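Local coordinates for protein ICP27 (PDB 5BQK) that regulates viral gene expression, inhibits cellular splicing, contributes to the shutoff of host protein synthesis and mediates nuclear export of intronless viral mRNAs, at residues V102-N107 with V145-A150; L119-M124 with P134-I139; T141-L146 with R194-V199; F189-R194 with A209-G214. All coordinates share one frame; numbering follows the deposited sequence.

Contact 1 of 4, residues V102-N107 with V145-A150; sequences VLRQEN and VLDNLA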
loop_
_atom_site.group_PDB
_atom_site.type_symbol
_atom_site.label_atom_id
_atom_site.label_comp_id
_atom_site.label_asym_id
_atom_site.label_seq_id
_atom_site.Cartn_x
_atom_site.Cartn_y
_atom_site.Cartn_z
ATOM N N VAL A 102 1.291 4.339 -10.385
ATOM C CA VAL A 102 2.547 4.891 -9.906
ATOM C C VAL A 102 2.416 5.248 -8.443
ATOM O O VAL A 102 3.242 4.854 -7.607
ATOM C CB VAL A 102 2.917 6.182 -10.655
ATOM C CG1 VAL A 102 4.107 6.901 -9.842
ATOM C CG2 VAL A 102 3.323 5.890 -12.110
ATOM N N LEU A 103 1.343 5.943 -8.142
ATOM C CA LEU A 103 1.027 6.382 -6.770
ATOM C C LEU A 103 0.726 5.213 -5.877
ATOM O O LEU A 103 1.024 5.320 -4.693
ATOM C CB LEU A 103 -0.221 7.305 -6.739
ATOM C CG LEU A 103 0.089 8.799 -6.695
ATOM C CD1 LEU A 103 1.088 9.160 -7.815
ATOM C CD2 LEU A 103 -1.241 9.467 -6.894
ATOM N N ARG A 104 0.220 4.093 -6.411
ATOM C CA ARG A 104 0.032 2.873 -5.548
ATOM C C ARG A 104 1.265 2.056 -5.279
ATOM O O ARG A 104 1.212 1.151 -4.442
ATOM C CB ARG A 104 -1.064 1.917 -6.027
ATOM C CG ARG A 104 -2.465 2.579 -5.863
ATOM C CD ARG A 104 -3.587 1.922 -6.862
ATOM N NE ARG A 104 -4.860 2.612 -6.583
ATOM C CZ ARG A 104 -5.579 2.537 -5.462
ATOM N NH1 ARG A 104 -5.293 1.713 -4.441
ATOM N NH2 ARG A 104 -6.659 3.308 -5.377
ATOM N N GLN A 105 2.364 2.359 -5.967
ATOM C CA GLN A 105 3.623 1.683 -5.669
ATOM C C GLN A 105 4.802 2.562 -5.187
ATOM O O GLN A 105 5.945 2.069 -5.104
ATOM C CB GLN A 105 4.043 0.892 -6.912
ATOM C CG GLN A 105 4.310 1.785 -8.219
ATOM C CD GLN A 105 5.683 2.439 -8.248
ATOM O OE1 GLN A 105 6.731 1.753 -8.306
ATOM N NE2 GLN A 105 5.706 3.741 -8.161
ATOM N N GLU A 106 4.531 3.839 -4.979
ATOM C CA GLU A 106 5.492 4.887 -4.615
ATOM C C GLU A 106 5.999 4.598 -3.259
ATOM O O GLU A 106 5.257 4.031 -2.453
ATOM C CB GLU A 106 4.762 6.225 -4.512
ATOM C CG GLU A 106 5.044 7.028 -5.708
ATOM C CD GLU A 106 4.414 8.363 -5.722
ATOM O OE1 GLU A 106 3.500 8.675 -4.906
ATOM O OE2 GLU A 106 4.863 9.165 -6.582
ATOM N N ASN A 107 7.256 4.944 -3.023
ATOM C CA ASN A 107 7.792 4.886 -1.622
ATOM C C ASN A 107 7.170 5.961 -0.682
ATOM O O ASN A 107 6.460 6.825 -1.107
ATOM C CB ASN A 107 9.377 4.796 -1.595
ATOM C CG ASN A 107 10.055 6.145 -1.952
ATOM O OD1 ASN A 107 9.461 7.222 -1.750
ATOM N ND2 ASN A 107 11.316 6.088 -2.501
ATOM N N VAL A 145 -3.073 7.707 -3.482
ATOM C CA VAL A 145 -2.211 8.294 -2.447
ATOM C C VAL A 145 -2.796 7.839 -1.092
ATOM O O VAL A 145 -2.100 7.419 -0.211
ATOM C CB VAL A 145 -2.174 9.819 -2.357
ATOM C CG1 VAL A 145 -0.916 10.226 -1.447
ATOM C CG2 VAL A 145 -2.175 10.522 -3.637
ATOM N N LEU A 146 -4.105 7.936 -0.959
ATOM C CA LEU A 146 -4.790 7.578 0.285
ATOM C C LEU A 146 -4.444 6.172 0.721
ATOM O O LEU A 146 -3.993 5.951 1.851
ATOM C CB LEU A 146 -6.284 7.775 0.158
ATOM C CG LEU A 146 -7.152 7.014 1.145
ATOM C CD1 LEU A 146 -6.949 7.619 2.576
ATOM C CD2 LEU A 146 -8.603 7.187 0.722
ATOM N N ASP A 147 -4.661 5.202 -0.151
ATOM C CA ASP A 147 -4.398 3.813 0.182
ATOM C C ASP A 147 -2.909 3.582 0.368
ATOM O O ASP A 147 -2.490 2.754 1.144
ATOM C CB ASP A 147 -4.858 2.932 -1.008
ATOM C CG ASP A 147 -6.381 2.671 -1.039
ATOM O OD1 ASP A 147 -7.047 2.925 -0.018
ATOM O OD2 ASP A 147 -6.907 2.163 -2.100
ATOM N N ASN A 148 -2.072 4.234 -0.417
ATOM C CA ASN A 148 -0.639 4.042 -0.199
ATOM C C ASN A 148 -0.255 4.466 1.253
ATOM O O ASN A 148 0.447 3.762 2.025
ATOM C CB ASN A 148 0.211 4.832 -1.255
ATOM C CG ASN A 148 1.630 4.187 -1.437
ATOM O OD1 ASN A 148 1.816 3.134 -0.929
ATOM N ND2 ASN A 148 2.577 4.812 -2.147
ATOM N N LEU A 149 -0.752 5.602 1.643
ATOM C CA LEU A 149 -0.288 6.174 2.963
ATOM C C LEU A 149 -0.895 5.341 4.117
ATOM O O LEU A 149 -0.216 5.028 5.136
ATOM C CB LEU A 149 -0.625 7.667 3.006
ATOM C CG LEU A 149 0.237 8.669 2.219
ATOM C CD1 LEU A 149 -0.311 10.141 2.293
ATOM C CD2 LEU A 149 1.599 8.652 2.714
ATOM N N ALA A 150 -2.108 4.860 3.901
ATOM C CA ALA A 150 -2.790 3.920 4.888
ATOM C C ALA A 150 -2.012 2.680 5.059
ATOM O O ALA A 150 -1.787 2.251 6.211
ATOM C CB ALA A 150 -4.244 3.594 4.474
#

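Contact 2 of 4, residues L119-M124 with P134-I139; sequences LAWCKM and PQDPII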
loop_
_atom_site.group_PDB
_atom_site.type_symbol
_atom_site.label_atom_id
_atom_site.label_comp_id
_atom_site.label_asym_id
_atom_site.label_seq_id
_atom_site.Cartn_x
_atom_site.Cartn_y
_atom_site.Cartn_z
ATOM N N LEU A 119 -3.257 17.996 -2.993
ATOM C CA LEU A 119 -3.884 19.090 -2.282
ATOM C C LEU A 119 -3.511 20.471 -2.805
ATOM O O LEU A 119 -4.370 21.416 -2.924
ATOM C CB LEU A 119 -3.616 18.935 -0.744
ATOM C CG LEU A 119 -4.202 17.654 -0.117
ATOM C CD1 LEU A 119 -4.125 17.753 1.382
ATOM C CD2 LEU A 119 -5.708 17.344 -0.552
ATOM N N ALA A 120 -2.266 20.633 -3.186
ATOM C CA ALA A 120 -1.888 21.916 -3.784
ATOM C C ALA A 120 -2.620 22.139 -5.117
ATOM O O ALA A 120 -3.032 23.270 -5.506
ATOM C CB ALA A 120 -0.340 21.923 -3.996
ATOM N N TRP A 121 -2.726 21.063 -5.887
ATOM C CA TRP A 121 -3.514 21.182 -7.141
ATOM C C TRP A 121 -4.975 21.601 -6.895
ATOM O O TRP A 121 -5.509 22.403 -7.678
ATOM C CB TRP A 121 -3.450 19.878 -7.892
ATOM C CG TRP A 121 -4.188 19.866 -9.166
ATOM C CD1 TRP A 121 -5.430 19.306 -9.403
ATOM C CD2 TRP A 121 -3.751 20.418 -10.393
ATOM N NE1 TRP A 121 -5.762 19.415 -10.732
ATOM C CE2 TRP A 121 -4.763 20.113 -11.371
ATOM C CE3 TRP A 121 -2.600 21.111 -10.790
ATOM C CZ2 TRP A 121 -4.653 20.505 -12.719
ATOM C CZ3 TRP A 121 -2.476 21.501 -12.146
ATOM C CH2 TRP A 121 -3.505 21.205 -13.088
ATOM N N CYS A 122 -5.624 21.042 -5.877
ATOM C CA CYS A 122 -7.005 21.430 -5.549
ATOM C C CYS A 122 -7.114 22.844 -5.076
ATOM O O CYS A 122 -8.040 23.560 -5.444
ATOM C CB CYS A 122 -7.594 20.543 -4.410
ATOM S SG CYS A 122 -7.731 18.766 -4.817
ATOM N N LYS A 123 -6.151 23.237 -4.250
ATOM C CA LYS A 123 -6.042 24.627 -3.790
ATOM C C LYS A 123 -5.860 25.558 -4.943
ATOM O O LYS A 123 -6.493 26.629 -4.980
ATOM C CB LYS A 123 -4.862 24.819 -2.825
ATOM C CG LYS A 123 -4.969 26.190 -2.056
ATOM C CD LYS A 123 -3.859 26.356 -0.992
ATOM C CE LYS A 123 -3.945 27.780 -0.320
ATOM N NZ LYS A 123 -3.007 27.788 0.892
HETATM N N MSE A 124 -5.024 25.191 -5.897
HETATM C CA MSE A 124 -4.916 26.024 -7.128
HETATM C C MSE A 124 -6.244 26.109 -7.897
HETATM O O MSE A 124 -6.602 27.199 -8.407
HETATM C CB MSE A 124 -3.829 25.502 -8.062
HETATM C CG MSE A 124 -3.669 26.346 -9.304
HETATM SE SE MSE A 124 -4.802 25.771 -10.791
HETATM C CE MSE A 124 -4.244 23.925 -10.963
ATOM N N PRO A 134 -13.588 14.442 -11.335
ATOM C CA PRO A 134 -13.210 13.036 -11.297
ATOM C C PRO A 134 -12.274 12.591 -12.414
ATOM O O PRO A 134 -11.448 11.689 -12.189
ATOM C CB PRO A 134 -14.566 12.305 -11.473
ATOM C CG PRO A 134 -15.531 13.289 -10.823
ATOM C CD PRO A 134 -15.049 14.633 -11.302
ATOM N N GLN A 135 -12.427 13.189 -13.600
ATOM C CA GLN A 135 -11.560 12.861 -14.746
ATOM C C GLN A 135 -10.182 13.549 -14.760
ATOM O O GLN A 135 -9.226 13.039 -15.392
ATOM C CB GLN A 135 -12.286 13.055 -16.058
ATOM C CG GLN A 135 -13.705 12.435 -16.036
ATOM C CD GLN A 135 -14.889 13.417 -15.556
ATOM O OE1 GLN A 135 -14.739 14.355 -14.724
ATOM N NE2 GLN A 135 -16.069 13.146 -16.096
ATOM N N ASP A 136 -10.087 14.688 -14.081
ATOM C CA ASP A 136 -8.788 15.296 -13.796
ATOM C C ASP A 136 -7.830 14.193 -13.293
ATOM O O ASP A 136 -8.098 13.511 -12.290
ATOM C CB ASP A 136 -8.984 16.387 -12.735
ATOM C CG ASP A 136 -7.712 17.088 -12.349
ATOM O OD1 ASP A 136 -6.722 16.401 -11.985
ATOM O OD2 ASP A 136 -7.666 18.340 -12.478
ATOM N N PRO A 137 -6.691 14.005 -13.973
ATOM C CA PRO A 137 -5.797 12.913 -13.501
ATOM C C PRO A 137 -5.269 13.025 -12.050
ATOM O O PRO A 137 -5.002 12.006 -11.443
ATOM C CB PRO A 137 -4.598 13.004 -14.476
ATOM C CG PRO A 137 -5.215 13.562 -15.726
ATOM C CD PRO A 137 -6.178 14.614 -15.211
ATOM N N ILE A 138 -4.978 14.224 -11.571
ATOM C CA ILE A 138 -4.483 14.405 -10.184
ATOM C C ILE A 138 -5.642 14.176 -9.177
ATOM O O ILE A 138 -5.487 13.428 -8.243
ATOM C CB ILE A 138 -3.839 15.796 -10.038
ATOM C CG1 ILE A 138 -2.657 15.911 -11.042
ATOM C CG2 ILE A 138 -3.438 16.084 -8.602
ATOM C CD1 ILE A 138 -2.027 17.341 -11.090
ATOM N N ILE A 139 -6.820 14.793 -9.389
ATOM C CA ILE A 139 -7.920 14.646 -8.440
ATOM C C ILE A 139 -8.442 13.239 -8.364
ATOM O O ILE A 139 -8.693 12.638 -7.271
ATOM C CB ILE A 139 -9.158 15.524 -8.906
ATOM C CG1 ILE A 139 -8.753 16.933 -9.206
ATOM C CG2 ILE A 139 -10.327 15.412 -7.887
ATOM C CD1 ILE A 139 -8.359 17.668 -8.025
#

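Contact 3 of 4, residues T141-L146 with R194-V199; sequences TAAAVL and RLANRV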
loop_
_atom_site.group_PDB
_atom_site.type_symbol
_atom_site.label_atom_id
_atom_site.label_comp_id
_atom_site.label_asym_id
_atom_site.label_seq_id
_atom_site.Cartn_x
_atom_site.Cartn_y
_atom_site.Cartn_z
ATOM N N THR A 141 -6.899 10.589 -8.787
ATOM C CA THR A 141 -6.160 9.483 -8.159
ATOM C C THR A 141 -5.936 9.697 -6.666
ATOM O O THR A 141 -5.025 9.098 -6.063
ATOM C CB THR A 141 -4.800 9.180 -8.865
ATOM O OG1 THR A 141 -4.065 10.418 -8.944
ATOM C CG2 THR A 141 -5.019 8.700 -10.348
ATOM N N ALA A 142 -6.757 10.531 -6.062
ATOM C CA ALA A 142 -6.726 10.755 -4.573
ATOM C C ALA A 142 -6.742 9.477 -3.775
ATOM O O ALA A 142 -5.973 9.325 -2.792
ATOM C CB ALA A 142 -7.955 11.640 -4.159
ATOM N N ALA A 143 -7.559 8.505 -4.204
ATOM C CA ALA A 143 -7.612 7.183 -3.557
ATOM C C ALA A 143 -6.300 6.432 -3.578
ATOM O O ALA A 143 -6.043 5.645 -2.707
ATOM C CB ALA A 143 -8.721 6.257 -4.247
ATOM N N ALA A 144 -5.476 6.632 -4.601
ATOM C CA ALA A 144 -4.198 5.904 -4.696
ATOM C C ALA A 144 -3.230 6.379 -3.605
ATOM O O ALA A 144 -2.631 5.561 -2.913
ATOM C CB ALA A 144 -3.546 6.157 -6.101
ATOM N N VAL A 145 -3.073 7.707 -3.482
ATOM C CA VAL A 145 -2.211 8.294 -2.447
ATOM C C VAL A 145 -2.796 7.839 -1.092
ATOM O O VAL A 145 -2.100 7.419 -0.211
ATOM C CB VAL A 145 -2.174 9.819 -2.357
ATOM C CG1 VAL A 145 -0.916 10.226 -1.447
ATOM C CG2 VAL A 145 -2.175 10.522 -3.637
ATOM N N LEU A 146 -4.105 7.936 -0.959
ATOM C CA LEU A 146 -4.790 7.578 0.285
ATOM C C LEU A 146 -4.444 6.172 0.721
ATOM O O LEU A 146 -3.993 5.951 1.851
ATOM C CB LEU A 146 -6.284 7.775 0.158
ATOM C CG LEU A 146 -7.152 7.014 1.145
ATOM C CD1 LEU A 146 -6.949 7.619 2.576
ATOM C CD2 LEU A 146 -8.603 7.187 0.722
ATOM N N ARG A 194 -12.463 11.892 1.970
ATOM C CA ARG A 194 -13.621 12.597 1.421
ATOM C C ARG A 194 -13.413 12.715 -0.054
ATOM O O ARG A 194 -14.366 12.529 -0.806
ATOM C CB ARG A 194 -13.822 14.013 2.015
ATOM C CG ARG A 194 -14.318 13.909 3.413
ATOM C CD ARG A 194 -14.104 15.151 4.228
ATOM N NE ARG A 194 -14.871 16.283 3.737
ATOM C CZ ARG A 194 -16.151 16.554 4.068
ATOM N NH1 ARG A 194 -16.838 15.807 4.929
ATOM N NH2 ARG A 194 -16.720 17.652 3.579
ATOM N N LEU A 195 -12.198 13.120 -0.476
ATOM C CA LEU A 195 -12.024 13.484 -1.867
ATOM C C LEU A 195 -12.123 12.206 -2.725
ATOM O O LEU A 195 -12.716 12.245 -3.790
ATOM C CB LEU A 195 -10.659 14.179 -2.130
ATOM C CG LEU A 195 -10.311 14.525 -3.558
ATOM C CD1 LEU A 195 -11.470 15.336 -4.121
ATOM C CD2 LEU A 195 -8.908 15.276 -3.660
ATOM N N ALA A 196 -11.555 11.097 -2.258
ATOM C CA ALA A 196 -11.620 9.824 -2.983
ATOM C C ALA A 196 -13.087 9.328 -3.131
ATOM O O ALA A 196 -13.464 8.763 -4.183
ATOM C CB ALA A 196 -10.777 8.723 -2.240
ATOM N N ASN A 197 -13.874 9.537 -2.067
ATOM C CA ASN A 197 -15.281 9.144 -2.030
ATOM C C ASN A 197 -16.084 9.929 -3.093
ATOM O O ASN A 197 -16.923 9.370 -3.781
ATOM C CB ASN A 197 -15.851 9.350 -0.619
ATOM C CG ASN A 197 -17.345 9.117 -0.565
ATOM O OD1 ASN A 197 -18.135 9.985 -0.905
ATOM N ND2 ASN A 197 -17.729 7.941 -0.165
ATOM N N ARG A 198 -15.798 11.204 -3.266
ATOM C CA ARG A 198 -16.551 12.010 -4.199
ATOM C C ARG A 198 -16.137 11.679 -5.639
ATOM O O ARG A 198 -16.957 11.711 -6.576
ATOM C CB ARG A 198 -16.423 13.501 -3.884
ATOM C CG ARG A 198 -16.772 13.946 -2.398
ATOM C CD ARG A 198 -18.015 13.289 -1.732
ATOM N NE ARG A 198 -19.165 13.233 -2.618
ATOM C CZ ARG A 198 -20.234 12.419 -2.489
ATOM N NH1 ARG A 198 -21.228 12.504 -3.366
ATOM N NH2 ARG A 198 -20.322 11.495 -1.526
ATOM N N VAL A 199 -14.876 11.279 -5.800
ATOM C CA VAL A 199 -14.387 10.753 -7.088
ATOM C C VAL A 199 -15.085 9.451 -7.449
ATOM O O VAL A 199 -15.596 9.330 -8.538
ATOM C CB VAL A 199 -12.823 10.602 -7.116
ATOM C CG1 VAL A 199 -12.360 9.675 -8.283
ATOM C CG2 VAL A 199 -12.139 11.983 -7.227
#

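Contact 4 of 4, residues F189-R194 with A209-G214; sequences FVILAR and ATLGVG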
loop_
_atom_site.group_PDB
_atom_site.type_symbol
_atom_site.label_atom_id
_atom_site.label_comp_id
_atom_site.label_asym_id
_atom_site.label_seq_id
_atom_site.Cartn_x
_atom_site.Cartn_y
_atom_site.Cartn_z
ATOM N N PHE A 189 -5.743 12.134 6.144
ATOM C CA PHE A 189 -6.610 10.970 5.905
ATOM C C PHE A 189 -8.054 11.310 5.716
ATOM O O PHE A 189 -8.681 10.822 4.742
ATOM C CB PHE A 189 -6.383 9.899 6.909
ATOM C CG PHE A 189 -5.085 9.171 6.647
ATOM C CD1 PHE A 189 -5.020 8.119 5.720
ATOM C CD2 PHE A 189 -3.927 9.542 7.329
ATOM C CE1 PHE A 189 -3.768 7.452 5.472
ATOM C CE2 PHE A 189 -2.662 8.863 7.111
ATOM C CZ PHE A 189 -2.577 7.826 6.184
ATOM N N VAL A 190 -8.581 12.190 6.562
ATOM C CA VAL A 190 -10.002 12.588 6.329
ATOM C C VAL A 190 -10.214 13.328 5.022
ATOM O O VAL A 190 -11.156 13.069 4.294
ATOM C CB VAL A 190 -10.556 13.429 7.486
ATOM C CG1 VAL A 190 -11.940 14.035 7.086
ATOM C CG2 VAL A 190 -10.670 12.469 8.762
ATOM N N ILE A 191 -9.349 14.290 4.700
ATOM C CA ILE A 191 -9.579 15.038 3.483
ATOM C C ILE A 191 -9.415 14.130 2.221
ATOM O O ILE A 191 -10.188 14.245 1.278
ATOM C CB ILE A 191 -8.635 16.230 3.393
ATOM C CG1 ILE A 191 -8.941 17.281 4.479
ATOM C CG2 ILE A 191 -8.628 16.880 1.997
ATOM C CD1 ILE A 191 -10.403 17.900 4.384
ATOM N N LEU A 192 -8.394 13.263 2.208
ATOM C CA LEU A 192 -8.166 12.435 1.056
ATOM C C LEU A 192 -9.277 11.409 0.928
ATOM O O LEU A 192 -9.650 11.100 -0.208
ATOM C CB LEU A 192 -6.787 11.683 1.119
ATOM C CG LEU A 192 -5.517 12.493 0.818
ATOM C CD1 LEU A 192 -4.290 11.573 1.037
ATOM C CD2 LEU A 192 -5.537 13.150 -0.578
ATOM N N ALA A 193 -9.773 10.835 2.068
ATOM C CA ALA A 193 -10.913 9.960 2.016
ATOM C C ALA A 193 -12.172 10.647 1.514
ATOM O O ALA A 193 -12.879 10.043 0.689
ATOM C CB ALA A 193 -11.152 9.244 3.383
ATOM N N ARG A 194 -12.463 11.892 1.970
ATOM C CA ARG A 194 -13.621 12.597 1.421
ATOM C C ARG A 194 -13.413 12.715 -0.054
ATOM O O ARG A 194 -14.366 12.529 -0.806
ATOM C CB ARG A 194 -13.822 14.013 2.015
ATOM C CG ARG A 194 -14.318 13.909 3.413
ATOM C CD ARG A 194 -14.104 15.151 4.228
ATOM N NE ARG A 194 -14.871 16.283 3.737
ATOM C CZ ARG A 194 -16.151 16.554 4.068
ATOM N NH1 ARG A 194 -16.838 15.807 4.929
ATOM N NH2 ARG A 194 -16.720 17.652 3.579
ATOM N N ALA A 209 -16.431 22.120 -0.501
ATOM C CA ALA A 209 -16.630 21.676 0.903
ATOM C C ALA A 209 -16.022 20.329 1.204
ATOM O O ALA A 209 -15.671 20.058 2.378
ATOM C CB ALA A 209 -18.120 21.740 1.380
ATOM N N THR A 210 -15.983 19.455 0.205
ATOM C CA THR A 210 -15.191 18.223 0.289
ATOM C C THR A 210 -13.778 18.464 0.886
ATOM O O THR A 210 -13.340 17.669 1.697
ATOM C CB THR A 210 -15.043 17.639 -1.086
ATOM O OG1 THR A 210 -16.344 17.377 -1.616
ATOM C CG2 THR A 210 -14.196 16.305 -1.069
ATOM N N LEU A 211 -13.109 19.554 0.494
ATOM C CA LEU A 211 -11.809 19.960 1.039
ATOM C C LEU A 211 -11.860 20.827 2.323
ATOM O O LEU A 211 -10.826 21.295 2.792
ATOM C CB LEU A 211 -10.988 20.654 -0.052
ATOM C CG LEU A 211 -10.800 19.668 -1.233
ATOM C CD1 LEU A 211 -10.172 20.301 -2.380
ATOM C CD2 LEU A 211 -9.900 18.502 -0.811
ATOM N N GLY A 212 -13.057 21.046 2.855
ATOM C CA GLY A 212 -13.262 21.884 4.039
ATOM C C GLY A 212 -13.251 23.306 3.631
ATOM O O GLY A 212 -12.950 24.187 4.411
ATOM N N VAL A 213 -13.575 23.548 2.378
ATOM C CA VAL A 213 -13.573 24.900 1.899
ATOM C C VAL A 213 -14.980 25.386 1.673
ATOM O O VAL A 213 -15.740 24.772 0.907
ATOM C CB VAL A 213 -12.689 25.050 0.660
ATOM C CG1 VAL A 213 -12.822 26.472 0.097
ATOM C CG2 VAL A 213 -11.227 24.742 1.032
ATOM N N GLY A 214 -15.323 26.504 2.335
ATOM C CA GLY A 214 -16.667 27.147 2.200
ATOM C C GLY A 214 -16.787 28.033 0.975
ATOM O O GLY A 214 -15.795 28.192 0.224
#

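Contact 1 of 4, residues V102-N107 with V145-A150
R104 and D147 meet across two helices of the all-helical C-terminal domain of ICP27, where the end of helix 89-105 lies against helix 142-163. The guanidinium presents its edge to the carboxylate. NH1 of R104 donates to OD2 of D147 at 2.9 Å, and OD2 accepts the N-H on its anti lone pair. The two planes are turned 64° apart, and one hydrogen bond, from NH1, joins the groups; this is not a flat, paired salt bridge. The R104 chain is extended from CG to NE, which carries the charged end out to the neighbouring helix. Both charges have further partners. R104 NE pairs with D100, R104 NH1 also binds the carbonyl of T151 of the second subunit, and D147 OD2 pairs with R154 of that subunit. The contact is therefore part of the dimer interface.

N148 points at the backbone around L103 to E106. Its CG stands anti to the backbone N (chi1 -156°), which sends the amide across the gap. ND2 donates to O of E106 at 2.8 Å, nearly straight, from above the carbonyl plane. ND2 also comes within 3.0 Å of O of L103. The other end of the amide, OD1, accepts from R152 one turn on in the same helix. Both ends of this buried amide are thus engaged, which should fix its rotation.

The apolar part is small. L103 and V145 cross at a slant beside helix 108-127, and they touch through methyl groups, CD2 of L103 lying 3.5 Å from CG2 of V145.

Contact 2 of 4, residues L119-M124 with P134-I139
W121 on helix 108-127 packs on I138, I139 and D136, which belong to the loop leading to helix 142-163. An Asx motif at D136 shapes this loop in the all-helical domain.

The hydrogen bonds centre on D136. The indole NE1 of W121 donates to OD2 of D136 at 2.8 Å, with an N-H...O angle of 158°. The acceptor lies close to the ring plane. OD2 is met on its syn side, somewhat out of the carboxylate plane, and the ring and carboxylate planes are 65° apart. The other oxygen serves its own loop: OD1 of D136 accepts from the backbone N of I139 at 3.1 Å and, weakly, from that of I138. One carboxylate thus holds both the turn and the tryptophan edge.

The CH-pi contact comes from I138. Its CD1 sits over the face, 3.8 Å from the centroid of the five-membered ring of W121 and 20° off the ring normal. The opposite face is met nearer its rim by CE of M124, a selenomethionine on the same helix. With CG anti to the backbone N, W121 reaches out into this sandwich. Y82 of helix 71-87 and F265 of the second subunit also pack on W121.

I139 adds apolar packing at the ring edge. It crosses the tryptophan at about a right angle, and its CD1 lies near the ring plane, 3.6 Å from CD1 of W121. The same methyl carbon of I139 reaches C122, with 3.4 Å between I139 CD1 and C122 SG.

Contact 3 of 4, residues T141-L146 with R194-V199
L195 holds CG anti to its own backbone N (chi1 176°), and this swings the branched end of its chain alongside A142. The CB of A142 rests against that branch, 3.8 Å from CG of L195 and equally near its CD2. L146 has its CG on the corresponding side of its own backbone (chi1 159°). Its CD2 comes across to 4.0 Å from CB of A196.

Between these two leucines the contact is made by alanines. The CB of A196 points at helix 142-163 and lands on the backbone of A143, 3.8 Å from its CA. The CB of A143 lies beside it, also 3.8 Å from CB of A196. A142, A143 and L146 thus border A196 on one helix surface. The small residues bring the backbones close at this point: A143 and A196 have their CA atoms only 4.8 Å apart. The axes of the two short segments approach to 8.7 Å.

No hydrogen bond spans the two segments, so the contact rests on van der Waals packing. L195 continues the apolar layer to T118 and C122 of helix 108-127, while L146 also touches F189 and L192 further back on helix 184-201. At the start of helix 142-163, OG1 of T141 is occupied by R99 and by the carbonyl of P137.

The two short segments, 142-146 and 194-199, run roughly antiparallel, with a signed crossing angle of -141°. This is close helix-helix packing through alanines, within the bundle that forms the all-helical C-terminal domain of ICP27.

Contact 4 of 4, residues F189-R194 with A209-G214
R194 on helix 184-201 grips the backbone at the end of a short 3-10 segment, A209 to L211, in the loop before helix 226-237. Both segments fall in the zinc-finger range of this all-helical domain, away from the metal itself.

The guanidinium uses its edge, and two of its nitrogens reach successive carbonyls. NE of R194 donates to O of T210 at 2.9 Å with an angle of 164°. NH2 of R194 donates to O of A209, also at 2.9 Å but less straight, at 151°. Both acceptors lie near the guanidinium plane, whereas NH2 stands above the carbonyl plane of A209. The third nitrogen, NH1, is taken by the carbonyl of R176, so all three have a backbone acceptor. A bend at chi3 (65°) brings the guanidinium edge to the two carbonyls.

The O of A209 accepts twice. Besides R194 NH2 it receives the backbone N of G212, which closes the turn from the opposite face of the carbonyl plane. G212 has a positive phi, a conformation glycine adopts readily. OG1 of T210 makes a weak bond to the carbonyl of D207. CG2 of T210 faces the backbone of R194 and lies 3.9 Å from CB of R194.

The rest of the contact is apolar. CD1 of I191 runs in beside the carbonyl of L211. The I191 and L211 side chains cross at about a right angle, next to L119 and C122 of helix 108-127. Their methyl carbons are tightly packed, CG2 of I191 being 3.5 Å from CD2 of L211.

In the fold
All four contacts lie in the helical domain and tie its helices and loops together, away from the zinc site formed by C159, H238, C242 and C247. Contacts 1 and 3 use helix 142-163 and share V145 and L146; their centres are about 11 Å apart. Contacts 3 and 4 share R194 on helix 184-201, with centres about 10 Å apart. Contact 2 joins this group from helix 108-127: CB of C122 packs on CD1 of L211 in contact 4, and SG of C122 on CD2 of L195 in contact 3. Contacts 1 and 2 do not touch, their nearest atoms being about 6 Å apart, but both meet the second subunit. Along the chain, contact 2 is nested within contact 1.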